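Side-chain contacts in putative oxidoreductase (Thermus thermophilus, PDB 2ISM), which is a putative oxidoreductase of the glucose/sorbosone dehydrogenase family, built as a six-bladed beta-propeller: residues L280-L285 with L291-E296; G138-G143 with L148-G153; L21-V26 with T309-F314; M44-R49 with D346-L351; G28-P33 with R52-R57. All coordinates share one frame; numbering follows the deposited sequence.

Contact 1: L280-L285 with L291-E296; sequences LYVAGL and LRLVLE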
# COMPACT_ATOMS: atom_id res chain seq x y z
N LEU B 280 -2.46 -10.52 1.15
CA LEU B 280 -3.61 -10.82 2.00
C LEU B 280 -3.14 -10.87 3.45
O LEU B 280 -2.32 -11.71 3.80
CB LEU B 280 -4.22 -12.17 1.60
CG LEU B 280 -5.48 -12.64 2.33
CD1 LEU B 280 -6.50 -11.51 2.40
CD2 LEU B 280 -6.06 -13.86 1.61
N TYR B 281 -3.66 -9.96 4.27
CA TYR B 281 -3.28 -9.91 5.68
C TYR B 281 -4.32 -10.60 6.54
O TYR B 281 -5.52 -10.43 6.34
CB TYR B 281 -3.12 -8.46 6.13
CG TYR B 281 -1.88 -7.79 5.58
CD1 TYR B 281 -0.82 -7.45 6.42
CD2 TYR B 281 -1.76 -7.52 4.21
CE1 TYR B 281 0.33 -6.86 5.92
CE2 TYR B 281 -0.60 -6.93 3.71
CZ TYR B 281 0.44 -6.60 4.57
OH TYR B 281 1.57 -6.00 4.08
N VAL B 282 -3.86 -11.39 7.51
CA VAL B 282 -4.76 -12.12 8.39
C VAL B 282 -4.44 -11.86 9.86
O VAL B 282 -3.34 -12.18 10.32
CB VAL B 282 -4.68 -13.64 8.12
CG1 VAL B 282 -5.66 -14.39 9.01
CG2 VAL B 282 -4.98 -13.91 6.65
N ALA B 283 -5.39 -11.29 10.58
CA ALA B 283 -5.21 -11.01 12.00
C ALA B 283 -5.22 -12.32 12.78
O ALA B 283 -6.05 -13.19 12.54
CB ALA B 283 -6.32 -10.09 12.51
N GLY B 284 -4.28 -12.46 13.71
CA GLY B 284 -4.20 -13.67 14.50
C GLY B 284 -4.60 -13.42 15.94
O GLY B 284 -4.09 -12.50 16.59
N LEU B 285 -5.52 -14.22 16.43
CA LEU B 285 -5.96 -14.09 17.81
C LEU B 285 -5.09 -14.79 18.86
O LEU B 285 -4.53 -14.12 19.74
CB LEU B 285 -7.36 -14.70 17.98
CG LEU B 285 -8.47 -13.83 17.37
CD1 LEU B 285 -9.81 -14.59 17.31
CD2 LEU B 285 -8.61 -12.57 18.22
N LEU B 291 -0.38 -11.69 10.05
CA LEU B 291 0.38 -12.37 9.02
C LEU B 291 0.09 -11.83 7.63
O LEU B 291 -1.02 -11.35 7.35
CB LEU B 291 0.11 -13.88 9.05
CG LEU B 291 0.40 -14.59 10.38
CD1 LEU B 291 0.14 -16.08 10.22
CD2 LEU B 291 1.83 -14.34 10.81
N ARG B 292 1.10 -11.88 6.78
CA ARG B 292 1.00 -11.42 5.40
C ARG B 292 1.12 -12.65 4.51
O ARG B 292 2.11 -13.38 4.59
CB ARG B 292 2.15 -10.44 5.10
CG ARG B 292 2.20 -9.96 3.66
CD ARG B 292 3.51 -9.23 3.34
NE ARG B 292 3.64 -7.97 4.06
CZ ARG B 292 4.48 -7.77 5.08
NH1 ARG B 292 5.28 -8.74 5.50
NH2 ARG B 292 4.53 -6.58 5.67
N LEU B 293 0.11 -12.89 3.69
CA LEU B 293 0.12 -14.03 2.78
C LEU B 293 0.44 -13.53 1.38
O LEU B 293 -0.29 -12.71 0.82
CB LEU B 293 -1.23 -14.75 2.78
CG LEU B 293 -1.51 -15.78 3.88
CD1 LEU B 293 -1.38 -15.15 5.25
CD2 LEU B 293 -2.91 -16.34 3.68
N VAL B 294 1.55 -14.00 0.83
CA VAL B 294 1.97 -13.60 -0.51
C VAL B 294 1.34 -14.56 -1.50
O VAL B 294 1.60 -15.76 -1.47
CB VAL B 294 3.50 -13.64 -0.66
CG1 VAL B 294 3.90 -13.10 -2.02
CG2 VAL B 294 4.15 -12.82 0.46
N LEU B 295 0.49 -14.03 -2.38
CA LEU B 295 -0.21 -14.85 -3.35
C LEU B 295 0.38 -14.83 -4.76
O LEU B 295 0.99 -13.86 -5.19
CB LEU B 295 -1.67 -14.41 -3.43
CG LEU B 295 -2.43 -14.20 -2.12
CD1 LEU B 295 -3.84 -13.73 -2.43
CD2 LEU B 295 -2.45 -15.48 -1.31
N GLU B 296 0.16 -15.94 -5.46
CA GLU B 296 0.61 -16.09 -6.83
C GLU B 296 -0.50 -16.80 -7.58
O GLU B 296 -1.05 -17.79 -7.10
CB GLU B 296 1.90 -16.91 -6.91
CG GLU B 296 2.32 -17.23 -8.34
CD GLU B 296 3.69 -17.87 -8.42
OE1 GLU B 296 4.68 -17.21 -8.03
OE2 GLU B 296 3.78 -19.03 -8.87
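The two central strands of one propeller blade, an antiparallel beta hairpin, pair here through residues 280-284 and 291-296. L280 with L293 and V282 with L291 are hydrogen-bonded pairs, with L293 N to L280 O at 2.7 Å and V282 N to L291 O at 2.8 Å. Between them, Y281 faces R292 in a non-hydrogen-bonded pair, where the two side chains run side by side in the same direction. The CG of R292 lies over one face of the tyrosine ring, toward its rim, in a CH-pi contact 4.3 Å from the ring centroid of Y281. A bend at chi3 (-67°) then turns the arginine so that NE donates to the phenol oxygen, R292 NE to Y281 OH being 2.9 Å. Ring and guanidinium planes stand 84° apart, and R292 NH2 adds only a weak second bond. L280, V282, L293 and L295 occupy the other face: V282 CG2 meets L293 CD1 at 4.1 Å, while L280 CB touches L293 CB. Strand 270-276 flanks the hairpin beside 279-284, and strand 301-312 flanks 289-298, bringing E308 into a salt bridge with R292 NH1.

Contact 2: G138-G143 with L148-G153; sequences GRIAFG and LYVTTG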
# COMPACT_ATOMS: atom_id res chain seq x y z
N GLY B 138 -20.39 -13.87 13.03
CA GLY B 138 -20.54 -12.45 13.27
C GLY B 138 -19.97 -11.38 12.36
O GLY B 138 -20.28 -10.21 12.55
N ARG B 139 -19.14 -11.76 11.39
CA ARG B 139 -18.55 -10.77 10.49
C ARG B 139 -19.54 -10.39 9.39
O ARG B 139 -20.14 -11.26 8.76
CB ARG B 139 -17.26 -11.33 9.87
CG ARG B 139 -16.46 -10.32 9.05
CD ARG B 139 -15.89 -9.21 9.92
NE ARG B 139 -15.01 -9.73 10.97
CZ ARG B 139 -14.57 -9.00 11.99
NH1 ARG B 139 -14.92 -7.73 12.10
NH2 ARG B 139 -13.78 -9.55 12.92
N ILE B 140 -19.73 -9.10 9.17
CA ILE B 140 -20.63 -8.66 8.11
C ILE B 140 -19.94 -7.58 7.30
O ILE B 140 -19.13 -6.82 7.82
CB ILE B 140 -21.97 -8.10 8.66
CG1 ILE B 140 -21.73 -6.82 9.47
CG2 ILE B 140 -22.67 -9.15 9.49
CD1 ILE B 140 -23.04 -6.09 9.86
N ALA B 141 -20.28 -7.51 6.01
CA ALA B 141 -19.68 -6.52 5.14
C ALA B 141 -20.40 -6.50 3.81
O ALA B 141 -20.92 -7.52 3.36
CB ALA B 141 -18.20 -6.83 4.92
N PHE B 142 -20.41 -5.34 3.17
CA PHE B 142 -21.04 -5.19 1.87
C PHE B 142 -19.96 -5.41 0.82
O PHE B 142 -18.90 -4.79 0.88
CB PHE B 142 -21.67 -3.80 1.76
CG PHE B 142 -22.92 -3.65 2.58
CD1 PHE B 142 -24.15 -4.06 2.07
CD2 PHE B 142 -22.87 -3.14 3.87
CE1 PHE B 142 -25.31 -3.97 2.84
CE2 PHE B 142 -24.02 -3.04 4.66
CZ PHE B 142 -25.25 -3.46 4.14
N GLY B 143 -20.24 -6.30 -0.12
CA GLY B 143 -19.26 -6.59 -1.16
C GLY B 143 -19.31 -5.67 -2.36
O GLY B 143 -20.10 -4.73 -2.40
N LEU B 148 -25.10 -7.61 1.08
CA LEU B 148 -24.65 -7.81 2.45
C LEU B 148 -24.25 -9.26 2.72
O LEU B 148 -25.07 -10.17 2.61
CB LEU B 148 -25.76 -7.41 3.43
CG LEU B 148 -25.47 -7.68 4.91
CD1 LEU B 148 -24.23 -6.93 5.34
CD2 LEU B 148 -26.67 -7.26 5.75
N TYR B 149 -22.99 -9.47 3.06
CA TYR B 149 -22.47 -10.80 3.36
C TYR B 149 -22.39 -10.96 4.87
O TYR B 149 -21.93 -10.05 5.57
CB TYR B 149 -21.09 -10.98 2.73
CG TYR B 149 -21.14 -11.10 1.22
CD1 TYR B 149 -20.90 -12.32 0.59
CD2 TYR B 149 -21.42 -9.99 0.42
CE1 TYR B 149 -20.94 -12.44 -0.80
CE2 TYR B 149 -21.46 -10.09 -0.97
CZ TYR B 149 -21.22 -11.32 -1.58
OH TYR B 149 -21.24 -11.44 -2.95
N VAL B 150 -22.81 -12.12 5.36
CA VAL B 150 -22.84 -12.41 6.80
C VAL B 150 -22.25 -13.77 7.12
O VAL B 150 -22.67 -14.77 6.54
CB VAL B 150 -24.31 -12.41 7.30
CG1 VAL B 150 -24.35 -12.54 8.82
CG2 VAL B 150 -25.03 -11.15 6.82
N THR B 151 -21.30 -13.83 8.06
CA THR B 151 -20.73 -15.12 8.44
C THR B 151 -21.43 -15.58 9.71
O THR B 151 -21.78 -14.76 10.56
CB THR B 151 -19.19 -15.05 8.69
OG1 THR B 151 -18.92 -14.32 9.89
CG2 THR B 151 -18.49 -14.37 7.53
N THR B 152 -21.65 -16.88 9.83
CA THR B 152 -22.31 -17.44 11.01
C THR B 152 -21.60 -18.71 11.47
O THR B 152 -21.01 -19.42 10.65
CB THR B 152 -23.78 -17.80 10.74
OG1 THR B 152 -23.85 -18.93 9.87
CG2 THR B 152 -24.51 -16.62 10.09
N GLY B 153 -21.66 -18.99 12.77
CA GLY B 153 -21.03 -20.18 13.30
C GLY B 153 -22.07 -21.26 13.48
O GLY B 153 -23.26 -20.98 13.39
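F142 and L148 form the close-packed end of a beta hairpin, the one joining the first two strands of a propeller blade. The leucine side chain comes across the ring. Its CD1 sits over one face, offset toward the rim, 3.9 Å from the F142 ring centroid, and L148 CB approaches F142 CE1 to 3.5 Å. On the same side of the sheet I140 CG2 lies alongside V150 CG1 at 3.8 Å, both side chains pointing the same way. The opposite side is looser between the strands: the small, partly exposed A141 makes no close side-chain contact across the hairpin, and Y149 borders A141 O with its ring edge. The phenol of Y149 is instead held by D145 in the connecting turn. At the far end T151 closes the ladder. With chi1 at 70°, its OG1 lies between the backbone N and the carbonyl carbon and accepts from R139 N at 3.0 Å, while T151 N binds R139 O at 2.9 Å. P204 O is a further partner of T151 OG1, and the R139 guanidinium turns away to Q205 O and W34 O. Strand 148-151 is bordered on its other edge by strand 170-174. The face bearing I140, F142, L148 and V150 packs against strands 77-82 and 92-98 of the preceding blade, chiefly through Y93 and Y95.

Contact 3: L21-V26 with T309-F314; sequences LRVEEV and TALSGF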
# COMPACT_ATOMS: atom_id res chain seq x y z
N LEU B 21 6.09 -2.27 8.37
CA LEU B 21 4.95 -1.40 8.65
C LEU B 21 5.16 -0.72 10.00
O LEU B 21 5.61 -1.34 10.96
CB LEU B 21 3.66 -2.22 8.68
CG LEU B 21 3.27 -2.91 7.37
CD1 LEU B 21 2.04 -3.78 7.58
CD2 LEU B 21 3.01 -1.86 6.30
N ARG B 22 4.83 0.57 10.07
CA ARG B 22 4.98 1.32 11.30
C ARG B 22 3.63 1.48 11.98
O ARG B 22 2.64 1.84 11.35
CB ARG B 22 5.60 2.69 11.00
CG ARG B 22 7.05 2.60 10.58
CD ARG B 22 7.91 2.10 11.73
NE ARG B 22 8.16 3.15 12.71
CZ ARG B 22 9.09 4.09 12.58
NH1 ARG B 22 9.87 4.11 11.50
NH2 ARG B 22 9.23 5.02 13.51
N VAL B 23 3.60 1.22 13.28
CA VAL B 23 2.37 1.30 14.05
C VAL B 23 2.21 2.58 14.87
O VAL B 23 3.18 3.14 15.36
CB VAL B 23 2.26 0.11 15.04
CG1 VAL B 23 1.00 0.23 15.88
CG2 VAL B 23 2.26 -1.19 14.27
N GLU B 24 0.97 3.02 14.98
CA GLU B 24 0.64 4.19 15.78
C GLU B 24 -0.74 3.94 16.37
O GLU B 24 -1.66 3.52 15.66
CB GLU B 24 0.66 5.47 14.95
CG GLU B 24 -0.43 5.60 13.91
CD GLU B 24 -0.32 6.89 13.13
OE1 GLU B 24 -0.35 7.97 13.76
OE2 GLU B 24 -0.20 6.83 11.89
N GLU B 25 -0.87 4.16 17.67
CA GLU B 25 -2.13 3.96 18.36
C GLU B 25 -3.12 5.07 18.06
O GLU B 25 -2.81 6.25 18.22
CB GLU B 25 -1.90 3.87 19.87
CG GLU B 25 -3.18 3.85 20.69
CD GLU B 25 -2.92 3.57 22.16
OE1 GLU B 25 -3.84 3.81 22.98
OE2 GLU B 25 -1.81 3.11 22.50
N VAL B 26 -4.31 4.69 17.61
CA VAL B 26 -5.36 5.64 17.30
C VAL B 26 -6.17 5.93 18.56
O VAL B 26 -6.46 7.08 18.88
CB VAL B 26 -6.29 5.09 16.20
CG1 VAL B 26 -7.40 6.10 15.90
CG2 VAL B 26 -5.49 4.80 14.93
N THR B 309 5.40 -12.44 8.92
CA THR B 309 4.80 -11.74 10.05
C THR B 309 4.91 -10.25 9.78
O THR B 309 6.01 -9.73 9.60
CB THR B 309 5.52 -12.07 11.37
OG1 THR B 309 5.31 -13.46 11.68
CG2 THR B 309 4.98 -11.21 12.50
N ALA B 310 3.77 -9.56 9.75
CA ALA B 310 3.75 -8.13 9.49
C ALA B 310 3.66 -7.30 10.77
O ALA B 310 4.01 -6.13 10.79
CB ALA B 310 2.59 -7.78 8.57
N LEU B 311 3.16 -7.92 11.84
CA LEU B 311 3.04 -7.23 13.12
C LEU B 311 3.03 -8.23 14.27
O LEU B 311 2.43 -9.29 14.18
CB LEU B 311 1.75 -6.40 13.16
CG LEU B 311 1.56 -5.57 14.43
CD1 LEU B 311 2.57 -4.43 14.41
CD2 LEU B 311 0.14 -5.01 14.51
N SER B 312 3.71 -7.87 15.36
CA SER B 312 3.76 -8.73 16.54
C SER B 312 4.17 -7.91 17.75
O SER B 312 4.77 -6.85 17.60
CB SER B 312 4.77 -9.87 16.32
OG SER B 312 6.07 -9.36 16.14
N GLY B 313 3.83 -8.40 18.93
CA GLY B 313 4.17 -7.69 20.15
C GLY B 313 3.03 -6.84 20.69
O GLY B 313 3.24 -6.02 21.59
N PHE B 314 1.83 -7.02 20.15
CA PHE B 314 0.68 -6.24 20.59
C PHE B 314 -0.46 -7.09 21.16
O PHE B 314 -1.52 -6.57 21.50
CB PHE B 314 0.15 -5.41 19.42
CG PHE B 314 1.08 -4.32 18.99
CD1 PHE B 314 0.93 -3.03 19.48
CD2 PHE B 314 2.14 -4.59 18.12
CE1 PHE B 314 1.82 -2.02 19.12
CE2 PHE B 314 3.03 -3.59 17.75
CZ PHE B 314 2.88 -2.30 18.26
O HOH W 1 5.98 -4.91 9.50
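Two neighbouring propeller blades meet at this surface seam, where the N-terminal segment 21-26 packs beside a classic beta bulge in the outermost strand 301-312. A310 and L311 are the two bulge residues, both opposite L290, and each is touched by a different side chain of the N-terminal segment. V23 takes the larger share. Its CG1 branch, anti to the backbone N (chi1 177°), meets the para carbon of the F314 ring, with V23 CG1 to F314 CZ at 3.9 Å; valine and phenylalanine approach from opposite directions. The other branch, CG2, is directed at L311, whose side chain crosses that of V23 at about a right angle. Its terminal methyl, CD1, is the part that arrives, and at 3.3 Å V23 CG2 to L311 CD1 is tighter than an ordinary van der Waals contact. L21 turns to A310, the first of the two bulge residues, and its CD1 touches A310 CB at 4.2 Å. The side-chain contacts are all apolar, and no direct hydrogen bond spans the seam. Strand 348-351 lies alongside 23-27 in the same sheet, and its L351 contacts both L21 and V23, while L349 touches F314. One ordered water bridges the seam instead: it accepts from L21 N at 2.9 Å and donates to A310 O at 2.7 Å.

Contact 4: M44-R49 with D346-L351; sequences MLIAER and DRVLRL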
# COMPACT_ATOMS: atom_id res chain seq x y z
N MET B 44 -15.02 7.52 13.04
CA MET B 44 -14.83 6.08 13.02
C MET B 44 -15.73 5.40 14.04
O MET B 44 -15.74 5.77 15.21
CB MET B 44 -13.37 5.76 13.33
CG MET B 44 -12.98 4.31 13.18
SD MET B 44 -11.25 4.06 13.64
CE MET B 44 -10.47 5.32 12.65
N LEU B 45 -16.50 4.41 13.59
CA LEU B 45 -17.38 3.67 14.49
C LEU B 45 -16.65 2.40 14.93
O LEU B 45 -16.01 1.73 14.12
CB LEU B 45 -18.70 3.31 13.80
CG LEU B 45 -19.57 4.50 13.37
CD1 LEU B 45 -20.84 3.98 12.70
CD2 LEU B 45 -19.92 5.34 14.59
N ILE B 46 -16.74 2.10 16.21
CA ILE B 46 -16.07 0.94 16.78
C ILE B 46 -17.08 0.10 17.55
O ILE B 46 -17.69 0.60 18.49
CB ILE B 46 -14.97 1.36 17.77
CG1 ILE B 46 -14.05 2.40 17.13
CG2 ILE B 46 -14.17 0.14 18.22
CD1 ILE B 46 -13.12 3.10 18.13
N ALA B 47 -17.24 -1.15 17.16
CA ALA B 47 -18.17 -2.03 17.85
C ALA B 47 -17.46 -2.78 18.97
O ALA B 47 -16.51 -3.52 18.71
CB ALA B 47 -18.79 -3.02 16.87
N GLU B 48 -17.90 -2.57 20.21
CA GLU B 48 -17.32 -3.26 21.37
C GLU B 48 -18.26 -4.41 21.68
O GLU B 48 -19.47 -4.22 21.82
CB GLU B 48 -17.23 -2.32 22.57
CG GLU B 48 -16.11 -1.29 22.48
CD GLU B 48 -16.04 -0.42 23.72
OE1 GLU B 48 -16.93 0.44 23.88
OE2 GLU B 48 -15.12 -0.61 24.54
N ARG B 49 -17.71 -5.62 21.81
CA ARG B 49 -18.52 -6.80 22.06
C ARG B 49 -19.55 -6.72 23.19
O ARG B 49 -20.62 -7.34 23.11
CB ARG B 49 -17.62 -8.02 22.26
CG ARG B 49 -18.35 -9.35 22.02
CD ARG B 49 -17.39 -10.52 22.02
NE ARG B 49 -16.71 -10.69 23.30
CZ ARG B 49 -15.83 -11.65 23.56
NH1 ARG B 49 -15.50 -12.52 22.62
NH2 ARG B 49 -15.28 -11.74 24.76
N ASP B 346 -6.58 -3.12 24.27
CA ASP B 346 -7.56 -3.16 23.21
C ASP B 346 -7.83 -2.03 22.27
O ASP B 346 -8.95 -1.51 22.10
CB ASP B 346 -8.89 -3.73 23.69
CG ASP B 346 -8.83 -5.25 23.81
OD1 ASP B 346 -7.70 -5.77 23.60
OD2 ASP B 346 -9.84 -5.91 24.10
N ARG B 347 -6.71 -1.60 21.73
CA ARG B 347 -6.61 -0.44 20.89
C ARG B 347 -6.92 -0.66 19.43
O ARG B 347 -6.98 -1.80 18.94
CB ARG B 347 -5.13 -0.06 20.94
CG ARG B 347 -4.46 -0.06 22.32
CD ARG B 347 -2.95 0.15 22.15
NE ARG B 347 -2.32 0.68 23.35
CZ ARG B 347 -2.11 -0.00 24.47
NH1 ARG B 347 -2.49 -1.27 24.55
NH2 ARG B 347 -1.54 0.58 25.51
N VAL B 348 -7.08 0.46 18.75
CA VAL B 348 -7.28 0.49 17.33
C VAL B 348 -5.90 0.96 16.89
O VAL B 348 -5.44 2.02 17.32
CB VAL B 348 -8.32 1.54 16.93
CG1 VAL B 348 -8.30 1.74 15.42
CG2 VAL B 348 -9.71 1.11 17.39
N LEU B 349 -5.23 0.16 16.07
CA LEU B 349 -3.89 0.51 15.60
C LEU B 349 -3.92 0.86 14.12
O LEU B 349 -4.69 0.29 13.35
CB LEU B 349 -2.93 -0.66 15.83
CG LEU B 349 -2.84 -1.21 17.25
CD1 LEU B 349 -1.95 -2.44 17.27
CD2 LEU B 349 -2.29 -0.14 18.19
N ARG B 350 -3.08 1.81 13.73
CA ARG B 350 -3.00 2.23 12.34
C ARG B 350 -1.60 1.91 11.84
O ARG B 350 -0.61 2.36 12.42
CB ARG B 350 -3.28 3.73 12.23
CG ARG B 350 -3.26 4.29 10.81
CD ARG B 350 -3.86 5.68 10.80
NE ARG B 350 -3.25 6.52 11.82
CZ ARG B 350 -3.87 7.52 12.44
NH1 ARG B 350 -5.13 7.81 12.16
NH2 ARG B 350 -3.22 8.23 13.36
N LEU B 351 -1.51 1.12 10.78
CA LEU B 351 -0.23 0.73 10.21
C LEU B 351 0.03 1.47 8.90
O LEU B 351 -0.67 1.26 7.91
CB LEU B 351 -0.19 -0.78 9.98
CG LEU B 351 0.02 -1.65 11.23
CD1 LEU B 351 -1.08 -1.39 12.25
CD2 LEU B 351 0.05 -3.12 10.83
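V348 carries this buried contact, covering more surface than either of its two partners, M44 and I46. Its two methyl groups are divided between them. CG1, anti to the backbone N at chi1 169°, is turned to the methionine, and V348 CG1 lies 4.2 Å from M44 SD. CG2 is turned to the isoleucine, and V348 CG2 lies 4.0 Å from I46 CD1. The two encounters differ in direction. I46 and V348 reach toward each other tip to tip, the isoleucine presenting the end of its long CG1-CD1 branch. M44 instead slides past the valine in the opposite direction: its chain runs extended to SD and then bends at chi3 (-51°), which carries CE aside and leaves the sulfur bordering V348. The contact is wholly nonpolar, with no hydrogen bond between the segments. Even the nearest backbone positions, I46 and V348, keep their CA atoms 8.8 Å apart, a spacing spanned by side chains rather than by strand pairing. M44 and I46 are two residues apart on strand 44-48 and therefore emerge on the same face, toward the valine. V27, L30 and P33, from the end of strand 23-27 to the start of 33-38, border the contact: V27 touches both I46 and V348, L30 packs on V348 and P33 on I46. Face-to-face packing of successive four-stranded antiparallel blades through apolar side chains is characteristic of the beta-propeller, and here it joins the blade containing the C-terminal strand 348-351 to the blade containing 44-48.

Contact 5: G28-P33 with R52-R57; sequences GGLEVP and RIRLFR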
# COMPACT_ATOMS: atom_id res chain seq x y z
N GLY B 28 -7.38 3.75 22.59
CA GLY B 28 -7.35 2.55 23.40
C GLY B 28 -8.39 2.53 24.51
O GLY B 28 -9.30 3.38 24.54
N GLY B 29 -8.27 1.57 25.41
CA GLY B 29 -9.21 1.45 26.51
C GLY B 29 -10.52 0.79 26.12
O GLY B 29 -11.47 0.79 26.89
N LEU B 30 -10.56 0.21 24.92
CA LEU B 30 -11.77 -0.44 24.41
C LEU B 30 -11.90 -1.88 24.90
O LEU B 30 -10.91 -2.54 25.21
CB LEU B 30 -11.75 -0.43 22.87
CG LEU B 30 -11.64 0.95 22.20
CD1 LEU B 30 -11.09 0.80 20.79
CD2 LEU B 30 -13.01 1.64 22.18
N GLU B 31 -13.13 -2.37 24.97
CA GLU B 31 -13.37 -3.73 25.42
C GLU B 31 -13.76 -4.60 24.23
O GLU B 31 -14.93 -4.63 23.83
CB GLU B 31 -14.46 -3.78 26.48
CG GLU B 31 -14.38 -5.02 27.34
CD GLU B 31 -15.47 -5.08 28.40
OE1 GLU B 31 -16.10 -4.03 28.66
OE2 GLU B 31 -15.67 -6.17 28.96
N VAL B 32 -12.78 -5.29 23.67
CA VAL B 32 -12.98 -6.17 22.52
C VAL B 32 -13.57 -5.47 21.29
O VAL B 32 -14.71 -5.73 20.89
CB VAL B 32 -13.89 -7.37 22.89
CG1 VAL B 32 -13.82 -8.44 21.79
CG2 VAL B 32 -13.45 -7.97 24.23
N PRO B 33 -12.80 -4.54 20.68
CA PRO B 33 -13.28 -3.84 19.48
C PRO B 33 -13.34 -4.88 18.36
O PRO B 33 -12.32 -5.25 17.77
CB PRO B 33 -12.22 -2.76 19.26
CG PRO B 33 -10.99 -3.35 19.88
CD PRO B 33 -11.53 -3.97 21.14
N ARG B 52 -21.60 -1.86 22.98
CA ARG B 52 -21.51 -0.43 22.73
C ARG B 52 -20.87 -0.17 21.37
O ARG B 52 -19.89 -0.83 21.02
CB ARG B 52 -20.63 0.27 23.77
CG ARG B 52 -21.06 0.14 25.22
CD ARG B 52 -20.07 0.87 26.13
NE ARG B 52 -18.73 0.28 26.13
CZ ARG B 52 -18.37 -0.77 26.86
NH1 ARG B 52 -19.25 -1.35 27.67
NH2 ARG B 52 -17.13 -1.25 26.78
N ILE B 53 -21.42 0.78 20.62
CA ILE B 53 -20.84 1.18 19.35
C ILE B 53 -20.26 2.55 19.68
O ILE B 53 -21.00 3.48 20.01
CB ILE B 53 -21.89 1.37 18.24
CG1 ILE B 53 -22.53 0.02 17.88
CG2 ILE B 53 -21.24 2.00 17.01
CD1 ILE B 53 -23.58 0.10 16.79
N ARG B 54 -18.94 2.67 19.64
CA ARG B 54 -18.28 3.92 19.97
C ARG B 54 -17.99 4.74 18.73
O ARG B 54 -17.85 4.21 17.63
CB ARG B 54 -16.96 3.65 20.71
CG ARG B 54 -17.09 2.73 21.91
CD ARG B 54 -17.98 3.33 22.98
NE ARG B 54 -17.32 4.40 23.73
CZ ARG B 54 -16.33 4.19 24.60
NH1 ARG B 54 -15.89 2.97 24.83
NH2 ARG B 54 -15.81 5.22 25.25
N LEU B 55 -17.89 6.05 18.93
CA LEU B 55 -17.57 6.98 17.86
C LEU B 55 -16.28 7.68 18.25
O LEU B 55 -16.20 8.29 19.31
CB LEU B 55 -18.66 8.05 17.69
CG LEU B 55 -18.26 9.23 16.79
CD1 LEU B 55 -18.16 8.76 15.34
CD2 LEU B 55 -19.27 10.36 16.91
N PHE B 56 -15.26 7.55 17.41
CA PHE B 56 -14.00 8.23 17.67
C PHE B 56 -13.90 9.31 16.61
O PHE B 56 -13.95 9.02 15.41
CB PHE B 56 -12.82 7.27 17.55
CG PHE B 56 -11.51 7.89 17.95
CD1 PHE B 56 -11.29 8.28 19.27
CD2 PHE B 56 -10.51 8.11 17.01
CE1 PHE B 56 -10.09 8.89 19.65
CE2 PHE B 56 -9.31 8.72 17.37
CZ PHE B 56 -9.10 9.11 18.70
N ARG B 57 -13.79 10.55 17.05
CA ARG B 57 -13.74 11.68 16.13
C ARG B 57 -12.99 12.83 16.78
O ARG B 57 -13.26 13.19 17.93
CB ARG B 57 -15.16 12.11 15.78
CG ARG B 57 -15.27 13.14 14.68
CD ARG B 57 -16.67 13.74 14.66
NE ARG B 57 -16.89 14.60 13.50
CZ ARG B 57 -17.92 15.44 13.38
NH1 ARG B 57 -18.82 15.53 14.35
NH2 ARG B 57 -18.05 16.18 12.29
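A partly buried contact of mixed character joins the loop 28-33, which links the first strand of the chain to the following blade, to strand 52-57 of that blade. Two side-chain pairs make it. E31 and R52 form a salt bridge, long at 3.5 Å between E31 OE1 and R52 NH2. The carboxylate oxygen comes in at the edge of the guanidinium group, in its plane, and the two planar groups are inclined by 32°. The extended glutamate chain carries its carboxylate out to an arginine bent at chi3, and the same R52 NH2 also lies 3.7 Å from E31 CB. Beside this pair, L30 and R54 slide past each other in opposite directions, bringing the L30 methyl CD2 to 4.1 Å from R54 NH1. The stronger polar partner of both arginines is E48, whose OE1 makes salt bridges with R52 NE and R54 NH1, while its OE2 accepts from E31 N. One buried carboxylate thus probably fixes both guanidinium groups and the loop backbone together. Strand 52-57 lies between 44-48 and 60-66 in the sheet, and the loop lies against 44-48, with L30 resting on I46 and E48.

Contacts 1 and 2 are hairpins within single blades, largely buried and held by backbone ladders; contacts 3, 4 and 5 lie between blades or at a connecting loop and rely on side chains. Contact 4 is buried and wholly apolar, contact 3 is apolar but at the surface and bridged by water, and contact 5, partly buried, combines a salt bridge with leucine-arginine packing. Contacts 4 and 5 share the sheet of 44-48 and 52-57, their centres about 6 Å apart, linked by I46 O to R54 N. Contacts 3 and 4 meet where strand 23-27 pairs with 348-351. Contact 1 adjoins contact 3 through Y281 on A310, whereas contact 2 touches none of the others.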